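Local atomic coordinates of hypothetical conserved protein (Geobacillus kaustophilus, PDB entry 2R5X), a protein that is of unknown function but belongs to the YugN-like family of conserved proteins. Residues A[19-29]-A[108-119]. The protein carries 1 engineered substitution. Residues are numbered along the deposited sequence; the frame is centred on the assembly and turned at random. Where two conformers were deposited one is given.
Sequences RLDDIMERLGF and VLAQVKSELEKI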
ATOM      1  N   ARG A  19      -2.578  -2.396  13.630  1.00 28.61           N
ATOM      2  CA  ARG A  19      -3.259  -1.148  13.320  1.00 37.61           C
ATOM      3  C   ARG A  19      -3.199  -0.838  11.824  1.00 43.81           C
ATOM      4  O   ARG A  19      -4.165  -0.321  11.257  1.00 43.42           O
ATOM      5  CB  ARG A  19      -2.669  -0.003  14.144  1.00 37.48           C
ATOM      6  CG  ARG A  19      -2.671  -0.275  15.645  1.00 48.66           C
ATOM      7  CD  ARG A  19      -2.436   0.987  16.454  1.00 84.59           C
ATOM      8  NE  ARG A  19      -2.388   0.698  17.886  1.00102.46           N
ATOM      9  CZ  ARG A  19      -2.413   1.619  18.846  1.00103.98           C
ATOM     10  NH1 ARG A  19      -2.491   2.910  18.546  1.00111.89           N
ATOM     11  NH2 ARG A  19      -2.363   1.244  20.117  1.00105.25           N
ATOM     12  N   LEU A  20      -2.076  -1.179  11.192  1.00 42.97           N
ATOM     13  CA  LEU A  20      -1.921  -1.030   9.743  1.00 36.54           C
ATOM     14  C   LEU A  20      -2.877  -1.955   8.988  1.00 29.93           C
ATOM     15  O   LEU A  20      -3.589  -1.503   8.080  1.00 34.94           O
ATOM     16  CB  LEU A  20      -0.465  -1.272   9.309  1.00 33.79           C
ATOM     17  CG  LEU A  20      -0.165  -1.108   7.806  1.00 24.04           C
ATOM     18  CD1 LEU A  20      -0.497   0.303   7.321  1.00 25.63           C
ATOM     19  CD2 LEU A  20       1.285  -1.455   7.507  1.00 22.94           C
ATOM     20  N   ASP A  21      -2.888  -3.232   9.385  1.00 28.34           N
ATOM     21  CA  ASP A  21      -3.773  -4.264   8.837  1.00 32.69           C
ATOM     22  C   ASP A  21      -5.255  -3.870   8.835  1.00 38.67           C
ATOM     23  O   ASP A  21      -5.946  -4.054   7.829  1.00 33.95           O
ATOM     24  CB  ASP A  21      -3.612  -5.581   9.609  1.00 42.55           C
ATOM     25  CG  ASP A  21      -2.517  -6.473   9.045  1.00 56.50           C
ATOM     26  OD1 ASP A  21      -2.305  -6.475   7.815  1.00 57.34           O
ATOM     27  OD2 ASP A  21      -1.878  -7.197   9.836  1.00 76.72           O
ATOM     28  N   ASP A  22      -5.725  -3.339   9.966  1.00 42.55           N
ATOM     29  CA  ASP A  22      -7.107  -2.891  10.089  0.50 36.26           C
ATOM     30  C   ASP A  22      -7.414  -1.779   9.090  1.00 29.68           C
ATOM     31  O   ASP A  22      -8.435  -1.826   8.400  1.00 38.33           O
ATOM     32  CB  ASP A  22      -7.401  -2.440  11.524  0.50 39.60           C
ATOM     33  CG  ASP A  22      -7.659  -3.607  12.466  0.50 44.88           C
ATOM     34  OD1 ASP A  22      -8.353  -4.565  12.059  0.50 51.70           O
ATOM     35  OD2 ASP A  22      -7.179  -3.563  13.620  0.50 51.19           O
ATOM     36  N   ILE A  23      -6.516  -0.798   9.009  1.00 26.16           N
ATOM     37  CA  ILE A  23      -6.659   0.340   8.097  1.00 29.94           C
ATOM     38  C   ILE A  23      -6.710  -0.109   6.630  1.00 35.38           C
ATOM     39  O   ILE A  23      -7.606   0.300   5.892  1.00 35.82           O
ATOM     40  CB  ILE A  23      -5.549   1.405   8.339  1.00 34.67           C
ATOM     41  CG1 ILE A  23      -5.830   2.154   9.642  1.00 41.28           C
ATOM     42  CG2 ILE A  23      -5.459   2.405   7.172  1.00 43.14           C
ATOM     43  CD1 ILE A  23      -4.670   2.951  10.171  1.00 35.82           C
ATOM     44  N   MET A  24      -5.778  -0.980   6.236  1.00 29.58           N
ATOM     45  CA  MET A  24      -5.682  -1.476   4.849  1.00 20.55           C
ATOM     46  C   MET A  24      -6.903  -2.239   4.370  1.00 25.36           C
ATOM     47  O   MET A  24      -7.380  -2.009   3.250  1.00 25.03           O
ATOM     48  CB  MET A  24      -4.454  -2.367   4.689  1.00 28.04           C
ATOM     49  CG  MET A  24      -3.130  -1.660   4.853  1.00 24.15           C
ATOM     50  SD  MET A  24      -2.723  -0.539   3.516  1.00 44.23           S
ATOM     51  CE  MET A  24      -2.977   0.931   4.406  1.00  2.23           C
ATOM     52  N   GLU A  25      -7.395  -3.148   5.210  1.00 31.91           N
ATOM     53  CA  GLU A  25      -8.589  -3.938   4.882  1.00 47.18           C
ATOM     54  C   GLU A  25      -9.816  -3.045   4.676  1.00 40.13           C
ATOM     55  O   GLU A  25     -10.629  -3.284   3.780  1.00 36.47           O
ATOM     56  CB  GLU A  25      -8.882  -4.976   5.967  1.00 43.42           C
ATOM     57  CG  GLU A  25      -9.811  -6.095   5.503  1.00 67.03           C
ATOM     58  CD  GLU A  25     -10.884  -6.443   6.519  1.00103.94           C
ATOM     59  OE1 GLU A  25     -10.554  -6.627   7.711  1.00129.88           O
ATOM     60  OE2 GLU A  25     -12.066  -6.541   6.121  1.00108.14           O
ATOM     61  N   ARG A  26      -9.917  -2.013   5.490  1.00 40.39           N
ATOM     62  CA  ARG A  26     -10.975  -1.026   5.434  0.50 40.87           C
ATOM     63  C   ARG A  26     -10.942  -0.241   4.158  1.00 41.13           C
ATOM     64  O   ARG A  26     -11.939   0.137   3.629  1.00 38.79           O
ATOM     65  CB  ARG A  26     -10.788  -0.045   6.574  0.50 39.60           C
ATOM     66  CG  ARG A  26     -11.948   0.175   7.395  0.50 39.23           C
ATOM     67  CD  ARG A  26     -11.548   0.556   8.778  0.50 38.57           C
ATOM     68  NE  ARG A  26     -10.994   1.894   8.890  0.50 35.78           N
ATOM     69  CZ  ARG A  26     -10.101   2.202   9.800  0.50 18.74           C
ATOM     70  NH1 ARG A  26      -9.700   1.278  10.623  0.50 30.34           N
ATOM     71  NH2 ARG A  26      -9.603   3.392   9.878  0.50 18.83           N
ATOM     72  N   LEU A  27      -9.750   0.021   3.679  1.00 37.26           N
ATOM     73  CA  LEU A  27      -9.577   0.838   2.482  1.00 29.85           C
ATOM     74  C   LEU A  27      -9.459   0.030   1.199  1.00 25.38           C
ATOM     75  O   LEU A  27      -9.052   0.557   0.164  1.00 30.65           O
ATOM     76  CB  LEU A  27      -8.404   1.805   2.646  1.00 23.80           C
ATOM     77  CG  LEU A  27      -8.533   2.739   3.862  1.00 38.02           C
ATOM     78  CD1 LEU A  27      -7.303   3.602   4.004  1.00 41.44           C
ATOM     79  CD2 LEU A  27      -9.774   3.598   3.789  1.00 41.14           C
ATOM     80  N   GLY A  28      -9.837  -1.242   1.267  1.00 31.37           N
ATOM     81  CA  GLY A  28      -9.941  -2.084   0.074  1.00 32.16           C
ATOM     82  C   GLY A  28      -8.688  -2.847  -0.329  1.00 30.20           C
ATOM     83  O   GLY A  28      -8.639  -3.418  -1.418  1.00 28.51           O
ATOM     84  N   PHE A  29      -7.687  -2.875   0.546  1.00 29.38           N
ATOM     85  CA  PHE A  29      -6.435  -3.582   0.263  1.00 27.80           C
ATOM     86  C   PHE A  29      -6.519  -5.019   0.757  1.00 31.78           C
ATOM     87  O   PHE A  29      -7.157  -5.296   1.774  1.00 41.01           O
ATOM     88  CB  PHE A  29      -5.239  -2.900   0.943  1.00 20.66           C
ATOM     89  CG  PHE A  29      -4.869  -1.566   0.361  1.00 31.61           C
ATOM     90  CD1 PHE A  29      -3.798  -1.451  -0.527  1.00 22.36           C
ATOM     91  CD2 PHE A  29      -5.565  -0.417   0.722  1.00 28.23           C
ATOM     92  CE1 PHE A  29      -3.449  -0.224  -1.064  1.00 24.61           C
ATOM     93  CE2 PHE A  29      -5.221   0.819   0.195  1.00 34.54           C
ATOM     94  CZ  PHE A  29      -4.165   0.924  -0.699  1.00 26.69           C
ATOM     95  N   VAL A 108      -6.852   7.351  -2.584  1.00 27.90           N
ATOM     96  CA  VAL A 108      -6.809   6.243  -1.639  1.00 22.34           C
ATOM     97  C   VAL A 108      -5.620   6.418  -0.688  1.00 27.80           C
ATOM     98  O   VAL A 108      -5.746   6.215   0.518  1.00 23.32           O
ATOM     99  CB  VAL A 108      -6.784   4.875  -2.371  1.00 30.61           C
ATOM    100  CG1 VAL A 108      -6.555   3.734  -1.399  1.00 19.78           C
ATOM    101  CG2 VAL A 108      -8.095   4.659  -3.123  1.00 20.50           C
ATOM    102  N   LEU A 109      -4.480   6.839  -1.226  1.00 23.73           N
ATOM    103  CA  LEU A 109      -3.289   7.081  -0.406  1.00 23.41           C
ATOM    104  C   LEU A 109      -3.473   8.233   0.598  1.00 23.81           C
ATOM    105  O   LEU A 109      -2.973   8.171   1.726  1.00 26.39           O
ATOM    106  CB  LEU A 109      -2.063   7.302  -1.302  1.00 17.36           C
ATOM    107  CG  LEU A 109      -1.651   6.043  -2.093  1.00 21.87           C
ATOM    108  CD1 LEU A 109      -0.687   6.371  -3.221  1.00 17.69           C
ATOM    109  CD2 LEU A 109      -1.081   4.961  -1.167  1.00 28.37           C
ATOM    110  N   ALA A 110      -4.201   9.268   0.186  1.00 21.50           N
ATOM    111  CA  ALA A 110      -4.572  10.374   1.085  1.00 23.54           C
ATOM    112  C   ALA A 110      -5.389   9.891   2.285  1.00 24.67           C
ATOM    113  O   ALA A 110      -5.193  10.356   3.410  1.00 31.45           O
ATOM    114  CB  ALA A 110      -5.336  11.436   0.325  1.00 26.65           C
ATOM    115  N   GLN A 111      -6.293   8.945   2.058  1.00 23.19           N
ATOM    116  CA  GLN A 111      -7.054   8.402   3.170  1.00 31.05           C
ATOM    117  C   GLN A 111      -6.263   7.379   3.980  1.00 31.51           C
ATOM    118  O   GLN A 111      -6.516   7.225   5.166  1.00 29.10           O
ATOM    119  CB  GLN A 111      -8.447   7.907   2.752  1.00 42.57           C
ATOM    120  CG  GLN A 111      -8.500   6.684   1.860  1.00 64.62           C
ATOM    121  CD  GLN A 111      -9.881   6.454   1.268  1.00 47.63           C
ATOM    122  OE1 GLN A 111     -10.053   6.434   0.045  1.00 54.32           O
ATOM    123  NE2 GLN A 111     -10.871   6.287   2.131  1.00 69.16           N
ATOM    124  N   VAL A 112      -5.294   6.708   3.358  1.00 25.01           N
ATOM    125  CA  VAL A 112      -4.327   5.905   4.119  1.00 28.05           C
ATOM    126  C   VAL A 112      -3.609   6.826   5.114  1.00 21.47           C
ATOM    127  O   VAL A 112      -3.581   6.550   6.309  1.00 28.90           O
ATOM    128  CB  VAL A 112      -3.301   5.167   3.201  1.00 28.17           C
ATOM    129  CG1 VAL A 112      -2.171   4.571   4.018  1.00 26.35           C
ATOM    130  CG2 VAL A 112      -3.980   4.076   2.394  1.00 26.92           C
ATOM    131  N   LYS A 113      -3.072   7.935   4.609  1.00 23.04           N
ATOM    132  CA  LYS A 113      -2.348   8.906   5.427  1.00 28.90           C
ATOM    133  C   LYS A 113      -3.208   9.509   6.553  1.00 30.48           C
ATOM    134  O   LYS A 113      -2.749   9.599   7.692  1.00 30.64           O
ATOM    135  CB  LYS A 113      -1.741   9.999   4.537  1.00 24.67           C
ATOM    136  CG  LYS A 113      -0.974  11.098   5.273  1.00 39.75           C
ATOM    137  CD  LYS A 113       0.297  10.586   5.929  1.00 37.77           C
ATOM    138  CE  LYS A 113       0.925  11.672   6.789  1.00 69.56           C
ATOM    139  NZ  LYS A 113       2.287  11.309   7.269  1.00 77.57           N
ATOM    140  N   SER A 114      -4.446   9.884   6.221  1.00 30.69           N
ATOM    141  CA  SER A 114      -5.405  10.456   7.176  0.50 28.09           C
ATOM    142  C   SER A 114      -5.732   9.491   8.311  1.00 30.32           C
ATOM    143  O   SER A 114      -5.806   9.891   9.471  1.00 36.99           O
ATOM    144  CB  SER A 114      -6.696  10.865   6.456  0.50 34.82           C
ATOM    145  OG  SER A 114      -7.664  11.376   7.359  0.50 32.77           O
ATOM    146  N   GLU A 115      -5.935   8.219   7.963  1.00 31.05           N
ATOM    147  CA  GLU A 115      -6.200   7.177   8.962  1.00 28.86           C
ATOM    148  C   GLU A 115      -5.004   6.919   9.881  1.00 35.36           C
ATOM    149  O   GLU A 115      -5.187   6.643  11.067  1.00 32.19           O
ATOM    150  CB  GLU A 115      -6.660   5.860   8.317  1.00 31.66           C
ATOM    151  CG  GLU A 115      -8.061   5.892   7.691  1.00 41.05           C
ATOM    152  CD  GLU A 115      -9.121   6.488   8.609  1.00 46.12           C
ATOM    153  OE1 GLU A 115      -9.432   5.878   9.655  1.00 52.15           O
ATOM    154  OE2 GLU A 115      -9.645   7.569   8.272  1.00 49.73           O
ATOM    155  N   LEU A 116      -3.789   7.016   9.341  1.00 29.40           N
ATOM    156  CA  LEU A 116      -2.583   6.820  10.146  1.00 37.69           C
ATOM    157  C   LEU A 116      -2.330   8.003  11.083  1.00 34.80           C
ATOM    158  O   LEU A 116      -1.850   7.819  12.200  1.00 39.12           O
ATOM    159  CB  LEU A 116      -1.355   6.548   9.264  1.00 33.13           C
ATOM    160  CG  LEU A 116      -1.294   5.229   8.471  1.00 32.37           C
ATOM    161  CD1 LEU A 116      -0.155   5.290   7.483  1.00 35.49           C
ATOM    162  CD2 LEU A 116      -1.138   4.005   9.361  1.00 29.80           C
ATOM    163  N   GLU A 117      -2.676   9.206  10.623  1.00 37.02           N
ATOM    164  CA  GLU A 117      -2.568  10.432  11.425  1.00 40.91           C
ATOM    165  C   GLU A 117      -3.508  10.452  12.634  1.00 43.94           C
ATOM    166  O   GLU A 117      -3.207  11.083  13.650  1.00 42.69           O
ATOM    167  CB  GLU A 117      -2.809  11.675  10.558  1.00 38.95           C
ATOM    168  CG  GLU A 117      -1.611  12.112   9.708  1.00 59.97           C
ATOM    169  CD  GLU A 117      -0.425  12.600  10.537  1.00 98.93           C
ATOM    170  OE1 GLU A 117      -0.639  13.298  11.552  1.00111.70           O
ATOM    171  OE2 GLU A 117       0.728  12.292  10.165  1.00102.14           O
ATOM    172  N   LYS A 118      -4.632   9.743  12.519  1.00 42.45           N
ATOM    173  CA  LYS A 118      -5.649   9.690  13.571  1.00 45.35           C
ATOM    174  C   LYS A 118      -5.244   8.848  14.777  1.00 50.77           C
ATOM    175  O   LYS A 118      -5.832   8.975  15.851  1.00 46.74           O
ATOM    176  CB  LYS A 118      -6.966   9.157  13.012  1.00 41.68           C
ATOM    177  CG  LYS A 118      -7.740  10.161  12.191  1.00 36.42           C
ATOM    178  CD  LYS A 118      -8.902   9.489  11.493  1.00 43.19           C
ATOM    179  CE  LYS A 118      -9.717  10.505  10.735  1.00 41.38           C
ATOM    180  NZ  LYS A 118     -10.766   9.851   9.933  1.00 28.25           N
ATOM    181  N   ILE A 119      -4.257   7.980  14.593  1.00 53.12           N
ATOM    182  CA  ILE A 119      -3.817   7.076  15.657  1.00 63.86           C
ATOM    183  C   ILE A 119      -2.345   7.286  16.017  1.00 68.32           C
ATOM    184  O   ILE A 119      -1.779   6.515  16.793  1.00 69.04           O
ATOM    185  CB  ILE A 119      -4.047   5.588  15.279  1.00 62.37           C
ATOM    186  CG1 ILE A 119      -3.308   5.237  13.981  1.00 60.98           C
ATOM    187  CG2 ILE A 119      -5.544   5.280  15.173  1.00 63.57           C
ATOM    188  CD1 ILE A 119      -2.978   3.771  13.842  1.00 40.70           C
TER
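Ile23, on helix 17-26, and Leu27, just past its end, carry the apolar part of the contact with helix 99-117. The CD1 methyl of Ile23 meets Leu116 CD2 at 3.8 Å, and its CG2 branch rests on Glu115 CB, so this beta-branched residue covers two neighbours at once. Leu27 sends CD1 to Val112 CG2 (3.7 Å) and CD2 against the amide end of Gln111. Met24 starts away from the partner helix, but its flexible chain, bent at both chi2 and chi3 (108°), brings CE back to Val112 CG1. Beyond the helix end, the ring of Phe29 meets Val108 CG1 through CE2 at 3.6 Å.

Polar contacts lie at the margin. In the conformer given, Arg26 NH2 lies 2.5 Å from Glu115 OE1, too close for the salt bridge to be trusted in detail. Lys118 NZ meets Glu115 OE2 on its syn side at 3.0 Å, 23° out of the carboxylate plane. With an alanine at Glu115, Lys118 would probably lose its carboxylate mate, and Arg26 whatever hold it has there.

Gly28, with positive phi, closes helix 17-26 in a Schellman motif. The two helices run roughly antiparallel (144°), a helix pair packed against one antiparallel sheet in a two-layer alpha+beta arrangement.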